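Local coordinates for VgrG protein (Vibrio cholerae, PDB 4E1D), which probably cross-links actin through its actin cross-linking domain, an activity that in this family uses ATP and a divalent metal to join actin monomers covalently, at residues E196-Y201 with W275-R280; E28-G33 with T86-L91; S23-E28 with A175-A180. One frame throughout, in Å; residues are numbered along the deposited sequence.

Interaction 1: residues E196-Y201 with W275-R280. With ADP (adenosine-5'-diphosphate), chain B.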
loop_
_atom_site.group_PDB
_atom_site.type_symbol
_atom_site.label_atom_id
_atom_site.label_comp_id
_atom_site.label_asym_id
_atom_site.label_seq_id
_atom_site.Cartn_x
_atom_site.Cartn_y
_atom_site.Cartn_z
ATOM N N GLU A 196 15.186 4.404 -5.058
ATOM C CA GLU A 196 16.107 5.500 -4.744
ATOM C C GLU A 196 15.854 6.720 -5.624
ATOM O O GLU A 196 16.275 7.815 -5.259
ATOM C CB GLU A 196 17.572 5.043 -4.855
ATOM C CG GLU A 196 18.048 4.163 -3.707
ATOM C CD GLU A 196 19.273 3.330 -4.030
ATOM O OE1 GLU A 196 20.029 3.720 -4.948
ATOM O OE2 GLU A 196 19.464 2.275 -3.384
ATOM N N SER A 197 15.152 6.539 -6.767
ATOM C CA SER A 197 14.799 7.633 -7.668
ATOM C C SER A 197 13.641 8.488 -7.112
ATOM O O SER A 197 13.303 9.516 -7.708
ATOM C CB SER A 197 14.487 7.114 -9.067
ATOM O OG SER A 197 13.190 6.548 -9.159
ATOM N N ALA A 198 13.056 8.078 -5.955
ATOM C CA ALA A 198 11.977 8.800 -5.275
ATOM C C ALA A 198 12.421 10.243 -5.055
ATOM O O ALA A 198 13.567 10.462 -4.647
ATOM C CB ALA A 198 11.638 8.139 -3.946
ATOM N N PRO A 199 11.576 11.240 -5.409
ATOM C CA PRO A 199 12.012 12.638 -5.297
ATOM C C PRO A 199 12.345 13.107 -3.885
ATOM O O PRO A 199 13.136 14.038 -3.725
ATOM C CB PRO A 199 10.865 13.415 -5.936
ATOM C CG PRO A 199 10.113 12.395 -6.764
ATOM C CD PRO A 199 10.211 11.155 -5.965
ATOM N N TRP A 200 11.779 12.446 -2.870
ATOM C CA TRP A 200 12.042 12.758 -1.471
ATOM C C TRP A 200 13.376 12.170 -0.989
ATOM O O TRP A 200 13.926 12.664 -0.007
ATOM C CB TRP A 200 10.880 12.303 -0.574
ATOM C CG TRP A 200 10.486 10.865 -0.733
ATOM C CD1 TRP A 200 9.478 10.379 -1.509
ATOM C CD2 TRP A 200 11.084 9.726 -0.091
ATOM N NE1 TRP A 200 9.403 9.011 -1.389
ATOM C CE2 TRP A 200 10.380 8.583 -0.525
ATOM C CE3 TRP A 200 12.146 9.563 0.817
ATOM C CZ2 TRP A 200 10.721 7.288 -0.106
ATOM C CZ3 TRP A 200 12.489 8.282 1.224
ATOM C CH2 TRP A 200 11.778 7.161 0.768
ATOM N N TYR A 201 13.879 11.105 -1.646
ATOM C CA TYR A 201 15.140 10.484 -1.243
ATOM C C TYR A 201 16.337 11.314 -1.683
ATOM O O TYR A 201 16.502 11.596 -2.870
ATOM C CB TYR A 201 15.252 9.016 -1.707
ATOM C CG TYR A 201 16.531 8.337 -1.255
ATOM C CD1 TYR A 201 16.769 8.076 0.092
ATOM C CD2 TYR A 201 17.515 7.980 -2.172
ATOM C CE1 TYR A 201 17.947 7.461 0.514
ATOM C CE2 TYR A 201 18.696 7.361 -1.763
ATOM C CZ TYR A 201 18.907 7.102 -0.418
ATOM O OH TYR A 201 20.060 6.485 -0.002
ATOM N N TRP A 275 4.082 12.071 -2.063
ATOM C CA TRP A 275 5.262 11.231 -1.832
ATOM C C TRP A 275 5.694 10.561 -3.133
ATOM O O TRP A 275 6.887 10.333 -3.334
ATOM C CB TRP A 275 4.966 10.127 -0.801
ATOM C CG TRP A 275 4.984 10.566 0.628
ATOM C CD1 TRP A 275 3.912 10.962 1.366
ATOM C CD2 TRP A 275 6.116 10.600 1.510
ATOM N NE1 TRP A 275 4.299 11.242 2.652
ATOM C CE2 TRP A 275 5.650 11.046 2.768
ATOM C CE3 TRP A 275 7.488 10.333 1.356
ATOM C CZ2 TRP A 275 6.509 11.248 3.861
ATOM C CZ3 TRP A 275 8.326 10.473 2.457
ATOM C CH2 TRP A 275 7.837 10.927 3.691
ATOM N N GLU A 276 4.706 10.194 -3.990
ATOM C CA GLU A 276 4.839 9.476 -5.277
ATOM C C GLU A 276 5.178 8.019 -5.001
ATOM O O GLU A 276 4.398 7.136 -5.363
ATOM C CB GLU A 276 5.846 10.132 -6.242
ATOM C CG GLU A 276 5.429 11.509 -6.723
ATOM C CD GLU A 276 6.444 12.217 -7.598
ATOM O OE1 GLU A 276 6.462 13.470 -7.585
ATOM O OE2 GLU A 276 7.212 11.525 -8.305
ATOM N N ILE A 277 6.336 7.775 -4.349
ATOM C CA ILE A 277 6.758 6.463 -3.880
ATOM C C ILE A 277 6.550 6.577 -2.357
ATOM O O ILE A 277 7.360 7.192 -1.654
ATOM C CB ILE A 277 8.209 6.097 -4.316
ATOM C CG1 ILE A 277 8.331 6.086 -5.860
ATOM C CG2 ILE A 277 8.647 4.760 -3.709
ATOM C CD1 ILE A 277 9.751 5.955 -6.442
ATOM N N LEU A 278 5.395 6.079 -1.883
ATOM C CA LEU A 278 4.976 6.170 -0.485
ATOM C C LEU A 278 5.556 5.100 0.468
ATOM O O LEU A 278 5.206 3.929 0.330
ATOM C CB LEU A 278 3.429 6.244 -0.406
ATOM C CG LEU A 278 2.785 6.243 0.979
ATOM C CD1 LEU A 278 2.954 7.583 1.672
ATOM C CD2 LEU A 278 1.318 5.857 0.897
ATOM N N PRO A 279 6.390 5.481 1.477
ATOM C CA PRO A 279 6.876 4.476 2.448
ATOM C C PRO A 279 5.692 3.854 3.189
ATOM O O PRO A 279 4.793 4.572 3.645
ATOM C CB PRO A 279 7.792 5.283 3.380
ATOM C CG PRO A 279 8.147 6.517 2.594
ATOM C CD PRO A 279 6.908 6.823 1.806
ATOM N N ARG A 280 5.649 2.510 3.213
ATOM C CA ARG A 280 4.566 1.729 3.814
ATOM C C ARG A 280 4.947 1.046 5.123
ATOM O O ARG A 280 4.100 0.428 5.757
ATOM C CB ARG A 280 4.012 0.711 2.794
ATOM C CG ARG A 280 3.244 1.335 1.617
ATOM C CD ARG A 280 1.876 1.904 1.991
ATOM N NE ARG A 280 0.952 0.870 2.474
ATOM C CZ ARG A 280 0.571 0.727 3.740
ATOM N NH1 ARG A 280 1.015 1.562 4.674
ATOM N NH2 ARG A 280 -0.262 -0.246 4.083
HETATM P PB ADP B . -3.934 -0.281 1.866
HETATM O O1B ADP B . -5.196 -0.297 2.616
HETATM O O2B ADP B . -2.901 0.572 2.605
HETATM O O3B ADP B . -4.157 0.273 0.466
HETATM P PA ADP B . -3.953 -3.203 1.322
HETATM O O1A ADP B . -4.105 -4.108 2.488
HETATM O O2A ADP B . -5.335 -3.014 0.637
HETATM O O3A ADP B . -3.375 -1.780 1.781
HETATM O "O5'" ADP B . -2.933 -3.837 0.276
HETATM C "C5'" ADP B . -1.540 -3.837 0.624
HETATM C "C4'" ADP B . -0.711 -4.101 -0.605
HETATM O "O4'" ADP B . 0.629 -4.479 -0.221
HETATM C "C3'" ADP B . -1.212 -5.197 -1.544
HETATM O "O3'" ADP B . -1.130 -4.807 -2.911
HETATM C "C2'" ADP B . -0.337 -6.395 -1.169
HETATM O "O2'" ADP B . -0.135 -7.323 -2.225
HETATM C "C1'" ADP B . 0.972 -5.701 -0.842
HETATM N N9 ADP B . 1.866 -6.447 0.048
HETATM C C8 ADP B . 1.556 -7.010 1.254
HETATM N N7 ADP B . 2.561 -7.648 1.814
HETATM C C5 ADP B . 3.603 -7.483 0.909
HETATM C C6 ADP B . 4.931 -7.949 0.890
HETATM N N6 ADP B . 5.441 -8.747 1.818
HETATM N N1 ADP B . 5.699 -7.617 -0.177
HETATM C C2 ADP B . 5.157 -6.877 -1.157
HETATM N N3 ADP B . 3.914 -6.394 -1.257
HETATM C C4 ADP B . 3.178 -6.732 -0.186
#
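Trp200 and Trp275 meet in a T-shaped stack, the outer edge of the six-membered ring of Trp275 standing on one face of the Trp200 indole. The planes are inclined at 77°. CE3 of Trp275 approaches CD1 of Trp200 at 3.5 Å, while CZ3 reaches over CG and CD2. Trp200 carries its CG between the backbone N and the carbonyl carbon (chi1 53°), which turns the indole across to the other segment. The opposite face of that indole is covered by CB of Ala198 and CB of Tyr201, its neighbours in the type I turn Ala198 to Tyr201.

One polar bond crosses the contact: NE1 of Trp200 donates to O of Ile277 at 2.7 Å. It is bent at the hydrogen (146°), and the oxygen of Ile277 is tilted from the indole plane, though the donor sits in the carbonyl plane. The buried indole N-H is thereby satisfied by backbone.

In the fold, the contact joins the turn between helices 190-196 and 204-212 to the point where helix 269-275 gives way to strand 277-279. Strand 277-279 pairs with strand 344-352, and Lys237 of helix 221-245 touches both tryptophans. Just beyond the strand, NH2 of Arg280 lies 3.1 Å from O2B of the ADP.

Apolar contacts flank the Trp200 indole. CD1 of Ile277 rests 3.8 Å from CB of Ala198, and CG of Pro279 lies 3.8 Å from CZ2 of Trp200. Separately, at the exposed rim, OE2 of Glu276 makes a van der Waals contact with CG of Pro199 at 3.4 Å.

Interaction 2: residues E28-G33 with T86-L91. With MN (manganese (II) ion), chain D; ADP (adenosine-5'-diphosphate), chain B.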
loop_
_atom_site.group_PDB
_atom_site.type_symbol
_atom_site.label_atom_id
_atom_site.label_comp_id
_atom_site.label_asym_id
_atom_site.label_seq_id
_atom_site.Cartn_x
_atom_site.Cartn_y
_atom_site.Cartn_z
ATOM N N GLU A 28 -2.606 -3.564 -6.477
ATOM C CA GLU A 28 -3.960 -3.156 -6.114
ATOM C C GLU A 28 -4.643 -2.775 -7.400
ATOM O O GLU A 28 -4.055 -2.058 -8.209
ATOM C CB GLU A 28 -3.953 -1.981 -5.137
ATOM C CG GLU A 28 -3.482 -2.354 -3.749
ATOM C CD GLU A 28 -3.202 -1.145 -2.884
ATOM O OE1 GLU A 28 -2.093 -0.577 -2.999
ATOM O OE2 GLU A 28 -4.109 -0.741 -2.122
ATOM N N ASN A 29 -5.861 -3.285 -7.614
ATOM C CA ASN A 29 -6.599 -3.064 -8.846
ATOM C C ASN A 29 -8.061 -2.722 -8.595
ATOM O O ASN A 29 -8.874 -3.624 -8.396
ATOM C CB ASN A 29 -6.445 -4.304 -9.740
ATOM C CG ASN A 29 -6.901 -4.142 -11.164
ATOM O OD1 ASN A 29 -6.846 -3.055 -11.754
ATOM N ND2 ASN A 29 -7.308 -5.252 -11.760
ATOM N N GLU A 30 -8.391 -1.420 -8.609
ATOM C CA GLU A 30 -9.758 -0.955 -8.406
ATOM C C GLU A 30 -10.548 -1.144 -9.707
ATOM O O GLU A 30 -10.155 -0.630 -10.758
ATOM C CB GLU A 30 -9.788 0.497 -7.909
ATOM C CG GLU A 30 -11.159 0.937 -7.424
ATOM C CD GLU A 30 -11.322 2.421 -7.158
ATOM O OE1 GLU A 30 -12.166 2.783 -6.310
ATOM O OE2 GLU A 30 -10.612 3.228 -7.801
ATOM N N LEU A 31 -11.646 -1.912 -9.625
ATOM C CA LEU A 31 -12.503 -2.229 -10.764
ATOM C C LEU A 31 -13.481 -1.130 -11.112
ATOM O O LEU A 31 -13.886 -0.338 -10.252
ATOM C CB LEU A 31 -13.252 -3.560 -10.558
ATOM C CG LEU A 31 -12.407 -4.812 -10.330
ATOM C CD1 LEU A 31 -13.285 -5.975 -9.987
ATOM C CD2 LEU A 31 -11.549 -5.146 -11.546
ATOM N N ALA A 32 -13.853 -1.098 -12.400
ATOM C CA ALA A 32 -14.789 -0.152 -12.978
ATOM C C ALA A 32 -16.009 -0.885 -13.554
ATOM O O ALA A 32 -15.853 -1.930 -14.181
ATOM C CB ALA A 32 -14.089 0.652 -14.066
ATOM N N GLY A 33 -17.197 -0.329 -13.337
ATOM C CA GLY A 33 -18.443 -0.882 -13.864
ATOM C C GLY A 33 -19.358 -1.572 -12.869
ATOM O O GLY A 33 -20.424 -2.057 -13.258
ATOM N N THR A 86 -22.570 0.914 -0.063
ATOM C CA THR A 86 -22.010 0.526 -1.365
ATOM C C THR A 86 -20.549 0.968 -1.405
ATOM O O THR A 86 -20.202 2.031 -0.884
ATOM C CB THR A 86 -22.765 1.138 -2.561
ATOM O OG1 THR A 86 -22.692 2.559 -2.506
ATOM C CG2 THR A 86 -24.196 0.681 -2.663
ATOM N N HIS A 87 -19.700 0.158 -2.030
ATOM C CA HIS A 87 -18.281 0.452 -2.167
ATOM C C HIS A 87 -17.783 0.025 -3.532
ATOM O O HIS A 87 -18.367 -0.866 -4.145
ATOM C CB HIS A 87 -17.462 -0.312 -1.113
ATOM C CG HIS A 87 -17.741 0.068 0.302
ATOM N ND1 HIS A 87 -16.938 0.966 0.979
ATOM C CD2 HIS A 87 -18.715 -0.364 1.137
ATOM C CE1 HIS A 87 -17.464 1.074 2.188
ATOM N NE2 HIS A 87 -18.533 0.292 2.330
ATOM N N THR A 88 -16.665 0.604 -3.979
ATOM C CA THR A 88 -16.012 0.156 -5.205
ATOM C C THR A 88 -15.248 -1.130 -4.830
ATOM O O THR A 88 -14.884 -1.323 -3.664
ATOM C CB THR A 88 -15.044 1.216 -5.760
ATOM O OG1 THR A 88 -14.094 1.569 -4.757
ATOM C CG2 THR A 88 -15.747 2.458 -6.274
ATOM N N VAL A 89 -15.033 -2.015 -5.802
ATOM C CA VAL A 89 -14.304 -3.260 -5.560
ATOM C C VAL A 89 -12.839 -3.049 -5.929
ATOM O O VAL A 89 -12.534 -2.433 -6.956
ATOM C CB VAL A 89 -14.928 -4.481 -6.296
ATOM C CG1 VAL A 89 -14.035 -5.722 -6.222
ATOM C CG2 VAL A 89 -16.307 -4.799 -5.746
ATOM N N GLU A 90 -11.942 -3.539 -5.074
ATOM C CA GLU A 90 -10.523 -3.472 -5.337
ATOM C C GLU A 90 -9.932 -4.854 -5.171
ATOM O O GLU A 90 -10.105 -5.485 -4.127
ATOM C CB GLU A 90 -9.825 -2.466 -4.421
ATOM C CG GLU A 90 -8.371 -2.233 -4.794
ATOM C CD GLU A 90 -7.603 -1.389 -3.800
ATOM O OE1 GLU A 90 -7.634 -1.717 -2.592
ATOM O OE2 GLU A 90 -6.957 -0.407 -4.231
ATOM N N LEU A 91 -9.246 -5.324 -6.204
ATOM C CA LEU A 91 -8.577 -6.621 -6.180
ATOM C C LEU A 91 -7.144 -6.406 -5.675
ATOM O O LEU A 91 -6.359 -5.675 -6.288
ATOM C CB LEU A 91 -8.614 -7.302 -7.564
ATOM C CG LEU A 91 -9.986 -7.416 -8.273
ATOM C CD1 LEU A 91 -9.864 -8.180 -9.574
ATOM C CD2 LEU A 91 -11.052 -8.042 -7.372
HETATM MN MN MN D . -5.944 -0.871 -0.906
HETATM P PB ADP B . -3.934 -0.281 1.866
HETATM O O1B ADP B . -5.196 -0.297 2.616
HETATM O O2B ADP B . -2.901 0.572 2.605
HETATM O O3B ADP B . -4.157 0.273 0.466
HETATM P PA ADP B . -3.953 -3.203 1.322
HETATM O O1A ADP B . -4.105 -4.108 2.488
HETATM O O2A ADP B . -5.335 -3.014 0.637
HETATM O O3A ADP B . -3.375 -1.780 1.781
HETATM O "O5'" ADP B . -2.933 -3.837 0.276
HETATM C "C5'" ADP B . -1.540 -3.837 0.624
HETATM C "C4'" ADP B . -0.711 -4.101 -0.605
HETATM O "O4'" ADP B . 0.629 -4.479 -0.221
HETATM C "C3'" ADP B . -1.212 -5.197 -1.544
HETATM O "O3'" ADP B . -1.130 -4.807 -2.911
HETATM C "C2'" ADP B . -0.337 -6.395 -1.169
HETATM O "O2'" ADP B . -0.135 -7.323 -2.225
HETATM C "C1'" ADP B . 0.972 -5.701 -0.842
HETATM N N9 ADP B . 1.866 -6.447 0.048
HETATM C C8 ADP B . 1.556 -7.010 1.254
HETATM N N7 ADP B . 2.561 -7.648 1.814
HETATM C C5 ADP B . 3.603 -7.483 0.909
HETATM C C6 ADP B . 4.931 -7.949 0.890
HETATM N N6 ADP B . 5.441 -8.747 1.818
HETATM N N1 ADP B . 5.699 -7.617 -0.177
HETATM C C2 ADP B . 5.157 -6.877 -1.157
HETATM N N3 ADP B . 3.914 -6.394 -1.257
HETATM C C4 ADP B . 3.178 -6.732 -0.186
HETATM O O HOH W 1 -15.813 -1.542 -8.394
#
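Glu28 and Glu90, on adjacent antiparallel strands, bring their carboxylates to the same manganese ion. From Glu28, CB passes OE2 of Glu90 at 3.5 Å, and CG, set beside the backbone N (chi1 -71°), runs by O3' of the ADP. CD of Glu28 stands 3.4 Å from the manganese, and at the tip OE2 binds the ion at 2.2 Å. Glu90 supplies OE1 at 2.5 Å, its carboxylate plane turned 58° from that of Glu28, and O3B of the ADP beta-phosphate is a third ligand.

Behind the metal, the strands are laced by backbone bonds. Asn29 and Leu91 form a hydrogen-bonded pair, N to O in both directions, and Leu31 N donates to Val89 O. A water then bridges Leu31 O and Val89 N. CD1 of Leu31 packs 3.8 Å from CG1 of Val89 and also against Leu91; helix 101-124 touches Leu31 and Leu91. On the face of Glu30 and Glu90, OE1 of Glu30 accepts from OG1 of Thr88 through its anti lone pair at 2.8 Å.

Two carboxylates and a phosphate oxygen gathered at one site would be expected to repel one another without a cation; the manganese probably offsets that charge and fixes the diphosphate against the paired strands.

Interaction 3: residues S23-E28 with A175-A180. With MN (manganese (II) ion), chain D; ADP (adenosine-5'-diphosphate), chain B.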
loop_
_atom_site.group_PDB
_atom_site.type_symbol
_atom_site.label_atom_id
_atom_site.label_comp_id
_atom_site.label_asym_id
_atom_site.label_seq_id
_atom_site.Cartn_x
_atom_site.Cartn_y
_atom_site.Cartn_z
ATOM N N SER A 23 13.500 -9.399 -3.242
ATOM C CA SER A 23 12.507 -8.341 -3.430
ATOM C C SER A 23 11.126 -8.907 -3.764
ATOM O O SER A 23 11.024 -9.903 -4.494
ATOM C CB SER A 23 12.953 -7.361 -4.510
ATOM O OG SER A 23 13.123 -8.007 -5.760
ATOM N N SER A 24 10.073 -8.277 -3.222
ATOM C CA SER A 24 8.697 -8.702 -3.431
ATOM C C SER A 24 7.826 -7.615 -4.053
ATOM O O SER A 24 8.174 -6.436 -4.019
ATOM C CB SER A 24 8.093 -9.196 -2.121
ATOM O OG SER A 24 8.246 -8.254 -1.075
ATOM N N ILE A 25 6.702 -8.034 -4.652
ATOM C CA ILE A 25 5.741 -7.146 -5.301
ATOM C C ILE A 25 4.277 -7.560 -5.066
ATOM O O ILE A 25 3.928 -8.737 -5.155
ATOM C CB ILE A 25 6.090 -6.876 -6.798
ATOM C CG1 ILE A 25 5.229 -5.724 -7.391
ATOM C CG2 ILE A 25 6.037 -8.165 -7.644
ATOM C CD1 ILE A 25 5.875 -4.908 -8.479
ATOM N N GLY A 26 3.459 -6.561 -4.754
ATOM C CA GLY A 26 2.025 -6.667 -4.542
ATOM C C GLY A 26 1.307 -5.617 -5.365
ATOM O O GLY A 26 1.851 -4.529 -5.574
ATOM N N ILE A 27 0.106 -5.938 -5.881
ATOM C CA ILE A 27 -0.662 -5.001 -6.710
ATOM C C ILE A 27 -2.065 -4.748 -6.177
ATOM O O ILE A 27 -2.640 -5.607 -5.511
ATOM C CB ILE A 27 -0.651 -5.353 -8.236
ATOM C CG1 ILE A 27 -1.351 -6.702 -8.527
ATOM C CG2 ILE A 27 0.774 -5.298 -8.833
ATOM C CD1 ILE A 27 -1.806 -6.937 -9.953
ATOM N N GLU A 28 -2.606 -3.564 -6.477
ATOM C CA GLU A 28 -3.960 -3.156 -6.114
ATOM C C GLU A 28 -4.643 -2.775 -7.400
ATOM O O GLU A 28 -4.055 -2.058 -8.209
ATOM C CB GLU A 28 -3.953 -1.981 -5.137
ATOM C CG GLU A 28 -3.482 -2.354 -3.749
ATOM C CD GLU A 28 -3.202 -1.145 -2.884
ATOM O OE1 GLU A 28 -2.093 -0.577 -2.999
ATOM O OE2 GLU A 28 -4.109 -0.741 -2.122
ATOM N N ALA A 175 1.013 -0.391 -7.132
ATOM C CA ALA A 175 1.984 -1.454 -6.914
ATOM C C ALA A 175 2.729 -1.160 -5.623
ATOM O O ALA A 175 2.932 0.005 -5.291
ATOM C CB ALA A 175 2.954 -1.542 -8.082
ATOM N N THR A 176 3.092 -2.206 -4.879
ATOM C CA THR A 176 3.840 -2.120 -3.629
ATOM C C THR A 176 5.068 -3.030 -3.728
ATOM O O THR A 176 4.937 -4.235 -3.957
ATOM C CB THR A 176 2.945 -2.379 -2.406
ATOM O OG1 THR A 176 1.941 -1.365 -2.352
ATOM C CG2 THR A 176 3.724 -2.364 -1.095
ATOM N N VAL A 177 6.261 -2.429 -3.596
ATOM C CA VAL A 177 7.537 -3.134 -3.687
ATOM C C VAL A 177 8.164 -3.244 -2.298
ATOM O O VAL A 177 8.230 -2.259 -1.565
ATOM C CB VAL A 177 8.478 -2.486 -4.750
ATOM C CG1 VAL A 177 9.885 -3.087 -4.721
ATOM C CG2 VAL A 177 7.886 -2.586 -6.154
ATOM N N GLY A 178 8.572 -4.457 -1.950
ATOM C CA GLY A 178 9.222 -4.769 -0.687
ATOM C C GLY A 178 10.658 -5.185 -0.914
ATOM O O GLY A 178 10.913 -6.115 -1.682
ATOM N N VAL A 179 11.606 -4.469 -0.279
ATOM C CA VAL A 179 13.047 -4.732 -0.389
ATOM C C VAL A 179 13.675 -4.877 0.994
ATOM O O VAL A 179 13.134 -4.341 1.965
ATOM C CB VAL A 179 13.798 -3.657 -1.235
ATOM C CG1 VAL A 179 13.373 -3.691 -2.702
ATOM C CG2 VAL A 179 13.659 -2.252 -0.634
ATOM N N ALA A 180 14.834 -5.560 1.079
ATOM C CA ALA A 180 15.594 -5.689 2.330
ATOM C C ALA A 180 16.027 -4.270 2.724
ATOM O O ALA A 180 16.565 -3.541 1.881
ATOM C CB ALA A 180 16.825 -6.573 2.118
HETATM MN MN MN D . -5.944 -0.871 -0.906
HETATM P PB ADP B . -3.934 -0.281 1.866
HETATM O O1B ADP B . -5.196 -0.297 2.616
HETATM O O2B ADP B . -2.901 0.572 2.605
HETATM O O3B ADP B . -4.157 0.273 0.466
HETATM P PA ADP B . -3.953 -3.203 1.322
HETATM O O1A ADP B . -4.105 -4.108 2.488
HETATM O O2A ADP B . -5.335 -3.014 0.637
HETATM O O3A ADP B . -3.375 -1.780 1.781
HETATM O "O5'" ADP B . -2.933 -3.837 0.276
HETATM C "C5'" ADP B . -1.540 -3.837 0.624
HETATM C "C4'" ADP B . -0.711 -4.101 -0.605
HETATM O "O4'" ADP B . 0.629 -4.479 -0.221
HETATM C "C3'" ADP B . -1.212 -5.197 -1.544
HETATM O "O3'" ADP B . -1.130 -4.807 -2.911
HETATM C "C2'" ADP B . -0.337 -6.395 -1.169
HETATM O "O2'" ADP B . -0.135 -7.323 -2.225
HETATM C "C1'" ADP B . 0.972 -5.701 -0.842
HETATM N N9 ADP B . 1.866 -6.447 0.048
HETATM C C8 ADP B . 1.556 -7.010 1.254
HETATM N N7 ADP B . 2.561 -7.648 1.814
HETATM C C5 ADP B . 3.603 -7.483 0.909
HETATM C C6 ADP B . 4.931 -7.949 0.890
HETATM N N6 ADP B . 5.441 -8.747 1.818
HETATM N N1 ADP B . 5.699 -7.617 -0.177
HETATM C C2 ADP B . 5.157 -6.877 -1.157
HETATM N N3 ADP B . 3.914 -6.394 -1.257
HETATM C C4 ADP B . 3.178 -6.732 -0.186
HETATM O O HOH W 2 -0.137 -2.326 -4.036
#
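Ser24 and Gly178 open an antiparallel beta ladder between strands 24-32 and 167-180, whose face with Ser24 and Thr176 forms a wall of the ADP site. The close-knit part is backbone. Ser24 and Gly178, then Gly26 and Thr176, are hydrogen-bonded pairs, each with two N-H to O bonds; the shortest runs from Thr176 N to Gly26 O at 2.7 Å. Between them, CA of Ile25 lies 3.3 Å from O of Thr176 in a CA-H...O contact.

Apolar side-chain contacts are sparser. On the face of Ile25, CD1 reaches CG2 of Val177 at 3.9 Å, while Ile27 CG2 and Ala175 CB are 4.4 Å apart. Strand 344-352 packs on Val177 through Phe352.

The other face, where Ser24 and Thr176 point, receives the nucleotide. Gly26, with no side chain, lets the ribose come close, Gly26 CA lying 3.2 Å from ADP O2'. A water, weakly bonded to Gly26 O, also joins O3' of ADP and spans the 4.2 Å from Glu28 OE1 to Thr176 OG1. Ser24 holds OG between its backbone N and carbonyl carbon (chi1 52°), and OG donates to N1 of the adenine at 2.8 Å.

In the fold
From the N terminus, strand 24-32 is used twice: residues 23-28 meet 175-180 in interaction 3, and residues 28-33 meet 86-91 in interaction 2, with Glu28 common to both. Interaction 2 closes first, spanning 52 residues rich in strand, and sits within the longer loop of 146 residues that interaction 3 closes. Interaction 1 follows in series, bracketing 73 residues with much helix and no strand. Strand 24-32 thus lies between strands 85-97 and 167-180, while interaction 1 joins the loop between helices 190-196 and 204-212 to strand 277-279 and the end of helix 269-275. Interactions 2 and 3 both touch the ADP; interaction 1 reaches it only through Arg280.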